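Rab3 interacting molecule variant 2 (Drosophila melanogaster, PDB 4TS6) probably acts as a presynaptic active-zone scaffold that binds Rab3 and promotes synaptic release, represented here by its C2A domain. Local coordinates at residues A[13-18]-A[122-127]; A[28-33]-A[72-77]; A[91-96]-A[114-119]. All blocks are in the same frame, centred on the assembly; numbering follows the deposited sequence.

In the fold
From the N terminus the chain runs through strand 11-19 and then strand 24-33, laying down one partner each for contacts 1 and 2. Contact 2 closes first, when 72-77 returns to 28-33. Contact 3 follows in series, with 114-119 folding back on 91-96 as a hairpin. Contact 1 closes last, bringing 122-127 back to 13-18 across 103 intervening residues, and both other contacts nest inside its loop. Contacts 1 and 2 share one four-stranded sheet, in which K15 O lies 2.8 Å from T28 N. Contact 3 belongs to the facing sheet; its I115 packs on L14 and L16, and its L94 on L16, joining the halves of the sandwich.

Contact 1. Residues A[13-18]-A[122-127]; sequences QLKLGY and LDDEAE
K15 reaches across to the backbone and carboxylate of D124. Its CB lies 3.9 Å from D124 OD1, and CG rests on the backbone of A126, 3.5 Å from CA. The chain then bends at chi3 (68°): CD passes D124 O more loosely before CE comes to 3.1 Å from D124 O, leaving NZ in a long salt bridge, 3.9 Å from D124 OD2. A water lies within donating distance of the other carboxylate oxygen, OD1, and, more weakly, of K15 O. With an alanine here, the D124 carboxylate would probably lose its distant positive mate, and the backbone of A126 the aliphatic cover of CG.

Between the antiparallel backbones, L14 and E127 exchange two hydrogen bonds, L14 N to E127 O at 3.0 Å and E127 N to L14 O. Farther on, L16 O takes D124 N at 2.7 Å from above its carbonyl plane, and Y18 N bonds only weakly to L122 O. D123 OD1 accepts from E125 N in an Asx turn where the regular pairing breaks down.

The two methyls of L122 span the position of G17: CD2 meets L16 CB at 3.6 Å while CD1 touches Y18 CB. The chemistry is thus split, with leucine packing at the buried L122 and L16 and, around K15, a long charge pair and a water that probably add only modest electrostatic attraction.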
loop_
_atom_site.group_PDB
_atom_site.type_symbol
_atom_site.label_atom_id
_atom_site.label_comp_id
_atom_site.label_asym_id
_atom_site.label_seq_id
_atom_site.Cartn_x
_atom_site.Cartn_y
_atom_site.Cartn_z
ATOM N N GLN A 13 1.626 7.746 1.709
ATOM C CA GLN A 13 3.037 7.916 2.091
ATOM C C GLN A 13 3.625 6.547 2.385
ATOM O O GLN A 13 3.140 5.843 3.269
ATOM C CB GLN A 13 3.165 8.808 3.326
ATOM C CG GLN A 13 4.620 9.058 3.762
ATOM C CD GLN A 13 4.719 10.033 4.913
ATOM O OE1 GLN A 13 3.954 9.960 5.872
ATOM N NE2 GLN A 13 5.650 10.962 4.816
ATOM N N LEU A 14 4.654 6.164 1.634
ATOM C CA LEU A 14 5.226 4.816 1.711
ATOM C C LEU A 14 6.723 4.913 1.925
ATOM O O LEU A 14 7.342 5.833 1.413
ATOM C CB LEU A 14 5.050 4.087 0.378
ATOM C CG LEU A 14 3.715 3.588 -0.136
ATOM C CD1 LEU A 14 3.892 3.008 -1.524
ATOM C CD2 LEU A 14 3.178 2.535 0.798
ATOM N N LYS A 15 7.302 3.953 2.651
ATOM C CA LYS A 15 8.758 3.795 2.713
ATOM C C LYS A 15 9.088 2.419 2.165
ATOM O O LYS A 15 8.463 1.434 2.545
ATOM C CB LYS A 15 9.278 3.901 4.148
ATOM C CG LYS A 15 8.968 5.218 4.826
ATOM C CD LYS A 15 9.201 5.144 6.330
ATOM C CE LYS A 15 10.670 4.990 6.675
ATOM N NZ LYS A 15 10.898 4.709 8.124
ATOM N N LEU A 16 10.054 2.350 1.256
ATOM C CA LEU A 16 10.483 1.071 0.703
ATOM C C LEU A 16 11.967 0.903 0.944
ATOM O O LEU A 16 12.751 1.769 0.561
ATOM C CB LEU A 16 10.212 1.010 -0.804
ATOM C CG LEU A 16 8.762 1.104 -1.273
ATOM C CD1 LEU A 16 8.700 0.797 -2.751
ATOM C CD2 LEU A 16 7.880 0.148 -0.491
ATOM N N GLY A 17 12.350 -0.193 1.599
ATOM C CA GLY A 17 13.756 -0.496 1.828
ATOM C C GLY A 17 14.076 -1.887 1.328
ATOM O O GLY A 17 13.193 -2.743 1.245
ATOM N N TYR A 18 15.328 -2.125 0.965
ATOM C CA TYR A 18 15.746 -3.486 0.677
ATOM C C TYR A 18 16.987 -3.813 1.479
ATOM O O TYR A 18 17.971 -3.088 1.409
ATOM C CB TYR A 18 16.018 -3.714 -0.821
ATOM C CG TYR A 18 16.587 -5.096 -1.039
ATOM C CD1 TYR A 18 15.766 -6.217 -1.014
ATOM C CD2 TYR A 18 17.946 -5.287 -1.222
ATOM C CE1 TYR A 18 16.287 -7.487 -1.178
ATOM C CE2 TYR A 18 18.472 -6.549 -1.384
ATOM C CZ TYR A 18 17.639 -7.645 -1.358
ATOM O OH TYR A 18 18.167 -8.909 -1.520
ATOM N N LEU A 122 15.011 2.213 -3.230
ATOM C CA LEU A 122 14.786 1.365 -2.054
ATOM C C LEU A 122 15.667 1.728 -0.858
ATOM O O LEU A 122 16.389 0.882 -0.327
ATOM C CB LEU A 122 14.934 -0.119 -2.415
ATOM C CG LEU A 122 13.998 -0.584 -3.533
ATOM C CD1 LEU A 122 14.222 -2.040 -3.849
ATOM C CD2 LEU A 122 12.544 -0.345 -3.178
ATOM N N ASP A 123 15.583 2.983 -0.421
ATOM C CA ASP A 123 16.439 3.486 0.653
ATOM C C ASP A 123 15.673 3.809 1.937
ATOM O O ASP A 123 16.191 4.501 2.814
ATOM C CB ASP A 123 17.195 4.733 0.186
ATOM C CG ASP A 123 16.274 5.797 -0.394
ATOM O OD1 ASP A 123 15.032 5.637 -0.332
ATOM O OD2 ASP A 123 16.801 6.804 -0.914
ATOM N N ASP A 124 14.435 3.332 2.028
ATOM C CA ASP A 124 13.590 3.574 3.199
ATOM C C ASP A 124 13.262 5.044 3.444
ATOM O O ASP A 124 12.896 5.429 4.551
ATOM C CB ASP A 124 14.167 2.915 4.461
ATOM C CG ASP A 124 13.134 2.068 5.196
ATOM O OD1 ASP A 124 12.272 1.474 4.512
ATOM O OD2 ASP A 124 13.171 1.998 6.446
ATOM N N GLU A 125 13.391 5.858 2.402
ATOM C CA GLU A 125 12.977 7.256 2.461
ATOM C C GLU A 125 11.459 7.249 2.366
ATOM O O GLU A 125 10.909 6.520 1.550
ATOM C CB GLU A 125 13.581 8.022 1.274
ATOM C CG GLU A 125 13.369 9.544 1.258
ATOM C CD GLU A 125 14.202 10.260 0.179
ATOM O OE1 GLU A 125 14.486 9.655 -0.881
ATOM O OE2 GLU A 125 14.575 11.432 0.396
ATOM N N ALA A 126 10.787 8.039 3.205
ATOM C CA ALA A 126 9.349 8.243 3.062
ATOM C C ALA A 126 9.089 9.055 1.803
ATOM O O ALA A 126 9.743 10.067 1.573
ATOM C CB ALA A 126 8.794 8.948 4.266
ATOM N N GLU A 127 8.164 8.594 0.972
ATOM C CA GLU A 127 7.826 9.298 -0.261
ATOM C C GLU A 127 6.311 9.350 -0.420
ATOM O O GLU A 127 5.617 8.505 0.116
ATOM C CB GLU A 127 8.432 8.574 -1.461
ATOM C CG GLU A 127 9.950 8.555 -1.492
ATOM C CD GLU A 127 10.487 7.968 -2.788
ATOM O OE1 GLU A 127 9.661 7.619 -3.664
ATOM O OE2 GLU A 127 11.728 7.860 -2.929
HETATM O O HOH W 1 10.087 0.489 5.026
#

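Contact 2. Residues A[28-33]-A[72-77]; sequences TLVCAT and EPRWGQ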
loop_
_atom_site.group_PDB
_atom_site.type_symbol
_atom_site.label_atom_id
_atom_site.label_comp_id
_atom_site.label_asym_id
_atom_site.label_seq_id
_atom_site.Cartn_x
_atom_site.Cartn_y
_atom_site.Cartn_z
ATOM N N THR A 28 6.748 -0.037 4.281
ATOM C CA THR A 28 6.007 0.616 5.367
ATOM C C THR A 28 4.947 1.553 4.800
ATOM O O THR A 28 5.264 2.480 4.050
ATOM C CB THR A 28 6.933 1.374 6.355
ATOM O OG1 THR A 28 7.912 0.468 6.889
ATOM C CG2 THR A 28 6.117 1.968 7.508
ATOM N N LEU A 29 3.685 1.292 5.147
ATOM C CA LEU A 29 2.606 2.210 4.818
ATOM C C LEU A 29 2.408 3.141 5.999
ATOM O O LEU A 29 1.888 2.741 7.041
ATOM C CB LEU A 29 1.312 1.457 4.552
ATOM C CG LEU A 29 1.165 0.868 3.157
ATOM C CD1 LEU A 29 2.210 -0.186 2.865
ATOM C CD2 LEU A 29 -0.188 0.262 3.061
ATOM N N VAL A 30 2.827 4.384 5.844
ATOM C CA VAL A 30 2.789 5.319 6.958
ATOM C C VAL A 30 1.372 5.818 7.152
ATOM O O VAL A 30 0.761 5.595 8.202
ATOM C CB VAL A 30 3.731 6.492 6.717
ATOM C CG1 VAL A 30 3.731 7.438 7.904
ATOM C CG2 VAL A 30 5.133 5.967 6.449
ATOM N N CYS A 31 0.848 6.475 6.123
ATOM C CA CYS A 31 -0.473 7.086 6.202
ATOM C C CYS A 31 -0.942 7.422 4.805
ATOM O O CYS A 31 -0.207 7.230 3.831
ATOM C CB CYS A 31 -0.407 8.376 7.023
ATOM S SG CYS A 31 0.424 9.741 6.172
ATOM N N ALA A 32 -2.167 7.928 4.717
ATOM C CA ALA A 32 -2.705 8.456 3.473
ATOM C C ALA A 32 -3.387 9.745 3.843
ATOM O O ALA A 32 -3.780 9.918 4.989
ATOM C CB ALA A 32 -3.709 7.484 2.860
ATOM N N THR A 33 -3.537 10.648 2.881
ATOM C CA THR A 33 -4.124 11.947 3.167
ATOM C C THR A 33 -4.968 12.408 1.983
ATOM O O THR A 33 -4.735 11.974 0.858
ATOM C CB THR A 33 -3.012 12.991 3.477
ATOM O OG1 THR A 33 -3.587 14.147 4.091
ATOM C CG2 THR A 33 -2.295 13.420 2.216
ATOM N N GLU A 72 -7.894 10.800 6.571
ATOM C CA GLU A 72 -6.453 10.870 6.811
ATOM C C GLU A 72 -5.992 9.678 7.646
ATOM O O GLU A 72 -5.508 9.854 8.764
ATOM C CB GLU A 72 -6.120 12.171 7.558
ATOM C CG GLU A 72 -6.879 13.395 7.056
ATOM C CD GLU A 72 -6.241 14.013 5.826
ATOM O OE1 GLU A 72 -5.005 13.902 5.690
ATOM O OE2 GLU A 72 -6.968 14.618 5.004
ATOM N N PRO A 73 -6.129 8.455 7.107
ATOM C CA PRO A 73 -5.766 7.276 7.910
ATOM C C PRO A 73 -4.269 7.192 8.185
ATOM O O PRO A 73 -3.470 7.464 7.292
ATOM C CB PRO A 73 -6.172 6.105 7.003
ATOM C CG PRO A 73 -6.028 6.668 5.583
ATOM C CD PRO A 73 -6.520 8.099 5.728
ATOM N N ARG A 74 -3.892 6.814 9.404
ATOM C CA ARG A 74 -2.492 6.517 9.706
ATOM C C ARG A 74 -2.373 5.071 10.176
ATOM O O ARG A 74 -3.108 4.636 11.069
ATOM C CB ARG A 74 -1.950 7.470 10.780
ATOM C CG ARG A 74 -2.152 8.951 10.450
ATOM C CD ARG A 74 -1.475 9.878 11.460
ATOM N NE ARG A 74 -0.037 9.651 11.527
ATOM C CZ ARG A 74 0.849 10.247 10.734
ATOM N NH1 ARG A 74 0.445 11.114 9.817
ATOM N NH2 ARG A 74 2.142 9.980 10.856
ATOM N N TRP A 75 -1.462 4.318 9.572
ATOM C CA TRP A 75 -1.285 2.915 9.952
ATOM C C TRP A 75 0.059 2.663 10.641
ATOM O O TRP A 75 0.128 1.910 11.617
ATOM C CB TRP A 75 -1.433 1.989 8.738
ATOM C CG TRP A 75 -2.744 2.129 7.998
ATOM C CD1 TRP A 75 -3.963 1.614 8.354
ATOM C CD2 TRP A 75 -2.942 2.815 6.755
ATOM N NE1 TRP A 75 -4.912 1.955 7.409
ATOM C CE2 TRP A 75 -4.305 2.683 6.413
ATOM C CE3 TRP A 75 -2.094 3.525 5.894
ATOM C CZ2 TRP A 75 -4.842 3.246 5.243
ATOM C CZ3 TRP A 75 -2.628 4.083 4.736
ATOM C CH2 TRP A 75 -3.987 3.939 4.424
ATOM N N GLY A 76 1.119 3.300 10.138
ATOM C CA GLY A 76 2.465 3.028 10.606
ATOM C C GLY A 76 2.811 1.548 10.543
ATOM O O GLY A 76 3.465 1.017 11.443
ATOM N N GLN A 77 2.382 0.884 9.475
ATOM C CA GLN A 77 2.443 -0.578 9.390
ATOM C C GLN A 77 3.541 -1.062 8.444
ATOM O O GLN A 77 3.588 -0.649 7.283
ATOM C CB GLN A 77 1.095 -1.105 8.895
ATOM C CG GLN A 77 0.838 -2.561 9.211
ATOM C CD GLN A 77 -0.445 -2.784 10.019
ATOM O OE1 GLN A 77 -1.402 -1.985 9.980
ATOM N NE2 GLN A 77 -0.469 -3.887 10.753
#
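E72 opens the segment beside A32 and T33, with its CA-H directed at A32 O and its carboxylate OE2 accepting from the backbone N of G34. P73 comes next and does two jobs. Its carbonyl O accepts from A32 N at 2.9 Å, nearly in line with the C=O bond, and its ring CG lies 3.7 Å from A32 CB.

R74 pairs with C31 without hydrogen bonds, their CA atoms only 4.1 Å apart. A bend at chi3 (59°) turns the guanidinium toward C31, whose CB sits over one face, offset toward its rim, and NH1 lies 3.9 Å from C31 SG.

W75 brings its indole across the strand to the alanine. CZ3 lies 3.7 Å from C31 C, CH2 is 3.9 Å from A32 CB, and CE3 passes L29 CB more loosely. P73 CB lies 3.6 Å above the plane of the same ring, offset toward its rim, and proline and tryptophan both touch A32 CB.

At G76 the register slips by one residue. W75 N and G76 N both donate to V30 O, from the same face of its carbonyl plane, and the second bond is nearly straight at 170°. G76 and Q77 together face L29 in a G1 beta bulge, the glycine taking a positive phi of 54°. Q77 then restores regular pairing: its O accepts from L29 N at 2.9 Å and its N donates to L29 O.

Strand 74-81 is the outermost of its sheet within this chain. Beyond strand 24-33 lies strand 11-19, where Q13 touches V30 and C31, while L29 meets A48 and V50, and P73 and W75 meet P46, all on strand 46-53 of the other sheet.

Contact 3. Residues A[91-96]-A[114-119]; sequences GRLLEV and VIDLAH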
loop_
_atom_site.group_PDB
_atom_site.type_symbol
_atom_site.label_atom_id
_atom_site.label_comp_id
_atom_site.label_asym_id
_atom_site.label_seq_id
_atom_site.Cartn_x
_atom_site.Cartn_y
_atom_site.Cartn_z
ATOM N N GLY A 91 11.241 -6.565 -12.675
ATOM C CA GLY A 91 10.131 -7.179 -13.376
ATOM C C GLY A 91 8.945 -7.402 -12.453
ATOM O O GLY A 91 7.828 -7.676 -12.913
ATOM N N ARG A 92 9.170 -7.268 -11.150
ATOM C CA ARG A 92 8.055 -7.330 -10.205
ATOM C C ARG A 92 7.467 -5.962 -9.898
ATOM O O ARG A 92 8.117 -4.930 -10.102
ATOM C CB ARG A 92 8.463 -8.026 -8.912
ATOM C CG ARG A 92 9.051 -9.387 -9.156
ATOM C CD ARG A 92 8.874 -10.261 -7.946
ATOM N NE ARG A 92 9.869 -11.325 -7.966
ATOM C CZ ARG A 92 9.872 -12.366 -7.141
ATOM N NH1 ARG A 92 8.912 -12.491 -6.227
ATOM N NH2 ARG A 92 10.834 -13.278 -7.241
ATOM N N LEU A 93 6.225 -5.959 -9.415
ATOM C CA LEU A 93 5.526 -4.711 -9.113
ATOM C C LEU A 93 5.016 -4.776 -7.690
ATOM O O LEU A 93 4.491 -5.800 -7.274
ATOM C CB LEU A 93 4.332 -4.518 -10.047
ATOM C CG LEU A 93 4.614 -4.389 -11.539
ATOM C CD1 LEU A 93 3.311 -4.212 -12.299
ATOM C CD2 LEU A 93 5.528 -3.225 -11.798
ATOM N N LEU A 94 5.174 -3.695 -6.934
ATOM C CA LEU A 94 4.497 -3.617 -5.640
ATOM C C LEU A 94 3.170 -2.902 -5.876
ATOM O O LEU A 94 3.150 -1.758 -6.320
ATOM C CB LEU A 94 5.331 -2.838 -4.623
ATOM C CG LEU A 94 4.834 -2.928 -3.175
ATOM C CD1 LEU A 94 5.134 -4.304 -2.636
ATOM C CD2 LEU A 94 5.476 -1.855 -2.307
ATOM N N GLU A 95 2.063 -3.584 -5.602
ATOM C CA GLU A 95 0.736 -3.038 -5.888
ATOM C C GLU A 95 0.071 -2.777 -4.551
ATOM O O GLU A 95 -0.223 -3.715 -3.805
ATOM C CB GLU A 95 -0.093 -4.050 -6.698
ATOM C CG GLU A 95 -1.461 -3.524 -7.184
ATOM C CD GLU A 95 -2.408 -4.644 -7.604
ATOM O OE1 GLU A 95 -2.727 -4.762 -8.822
ATOM O OE2 GLU A 95 -2.843 -5.402 -6.706
ATOM N N VAL A 96 -0.135 -1.500 -4.234
ATOM C CA VAL A 96 -0.767 -1.110 -2.979
ATOM C C VAL A 96 -2.127 -0.534 -3.328
ATOM O O VAL A 96 -2.229 0.439 -4.082
ATOM C CB VAL A 96 0.050 -0.023 -2.241
ATOM C CG1 VAL A 96 -0.638 0.336 -0.911
ATOM C CG2 VAL A 96 1.501 -0.483 -2.003
ATOM N N VAL A 114 1.153 1.795 -7.744
ATOM C CA VAL A 114 1.868 0.636 -8.248
ATOM C C VAL A 114 3.314 1.027 -8.483
ATOM O O VAL A 114 3.601 1.993 -9.200
ATOM C CB VAL A 114 1.242 0.090 -9.544
ATOM C CG1 VAL A 114 2.007 -1.134 -10.019
ATOM C CG2 VAL A 114 -0.200 -0.291 -9.300
ATOM N N ILE A 115 4.225 0.298 -7.858
ATOM C CA ILE A 115 5.635 0.662 -7.968
ATOM C C ILE A 115 6.413 -0.334 -8.816
ATOM O O ILE A 115 6.352 -1.532 -8.570
ATOM C CB ILE A 115 6.262 0.854 -6.580
ATOM C CG1 ILE A 115 5.646 2.114 -5.931
ATOM C CG2 ILE A 115 7.770 1.016 -6.694
ATOM C CD1 ILE A 115 5.973 2.298 -4.466
ATOM N N ASP A 116 7.108 0.174 -9.836
ATOM C CA ASP A 116 7.989 -0.641 -10.675
ATOM C C ASP A 116 9.336 -0.757 -9.952
ATOM O O ASP A 116 10.171 0.140 -10.032
ATOM C CB ASP A 116 8.164 0.014 -12.055
ATOM C CG ASP A 116 8.693 -0.957 -13.121
ATOM O OD1 ASP A 116 9.345 -1.969 -12.771
ATOM O OD2 ASP A 116 8.460 -0.694 -14.323
ATOM N N LEU A 117 9.540 -1.859 -9.242
ATOM C CA LEU A 117 10.665 -1.955 -8.311
ATOM C C LEU A 117 12.011 -1.915 -9.010
ATOM O O LEU A 117 13.012 -1.562 -8.402
ATOM C CB LEU A 117 10.551 -3.211 -7.458
ATOM C CG LEU A 117 9.319 -3.217 -6.561
ATOM C CD1 LEU A 117 9.061 -4.598 -6.011
ATOM C CD2 LEU A 117 9.545 -2.230 -5.438
ATOM N N ALA A 118 12.033 -2.273 -10.287
ATOM C CA ALA A 118 13.283 -2.302 -11.031
ATOM C C ALA A 118 13.911 -0.905 -11.074
ATOM O O ALA A 118 15.135 -0.767 -11.114
ATOM C CB ALA A 118 13.045 -2.832 -12.436
ATOM N N HIS A 119 13.062 0.122 -11.030
ATOM C CA HIS A 119 13.516 1.505 -11.152
ATOM C C HIS A 119 13.468 2.294 -9.836
ATOM O O HIS A 119 13.627 3.519 -9.837
ATOM C CB HIS A 119 12.719 2.221 -12.246
ATOM C CG HIS A 119 12.778 1.529 -13.574
ATOM N ND1 HIS A 119 13.965 1.295 -14.239
ATOM C CD2 HIS A 119 11.802 1.006 -14.353
ATOM C CE1 HIS A 119 13.716 0.664 -15.373
ATOM N NE2 HIS A 119 12.410 0.477 -15.467
HETATM O O HOH W 2 10.088 -4.162 -11.783
#
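L94 and I115 form an antiparallel hydrogen-bonded pair, L94 N to I115 O at 3.0 Å and I115 N to L94 O at 2.8 Å, with both donors in the plane of the carbonyl they meet. Non-hydrogen-bonded pairs flank it, L93 with D116 and E95 with V114.

L93 lies across V114, its CD1 4.0 Å from V114 CG1, while its other methyl, CD2, reaches D116 CA at 3.7 Å. E95 runs alongside V114, CG against CG2, and its carboxylate goes on to a salt bridge with R56. From the other face of the sheet L94 and I115 point inward, packing on L16 of strand 11-19; L117 joins them, its CD2 4.3 Å from L94 CB.

Where the strands part and the chain enters a 3-10 turn, a water bridges the two segments beside the weak bond from L117 N to R92 O. It accepts from G91 N at 2.8 Å and from A118 N, and lies within donating distance of R92 O and D116 OD1.

These two strands form a beta hairpin at one edge of a four-stranded sheet, with inward leucine and isoleucine side chains contributing to the core of the C2 beta sandwich.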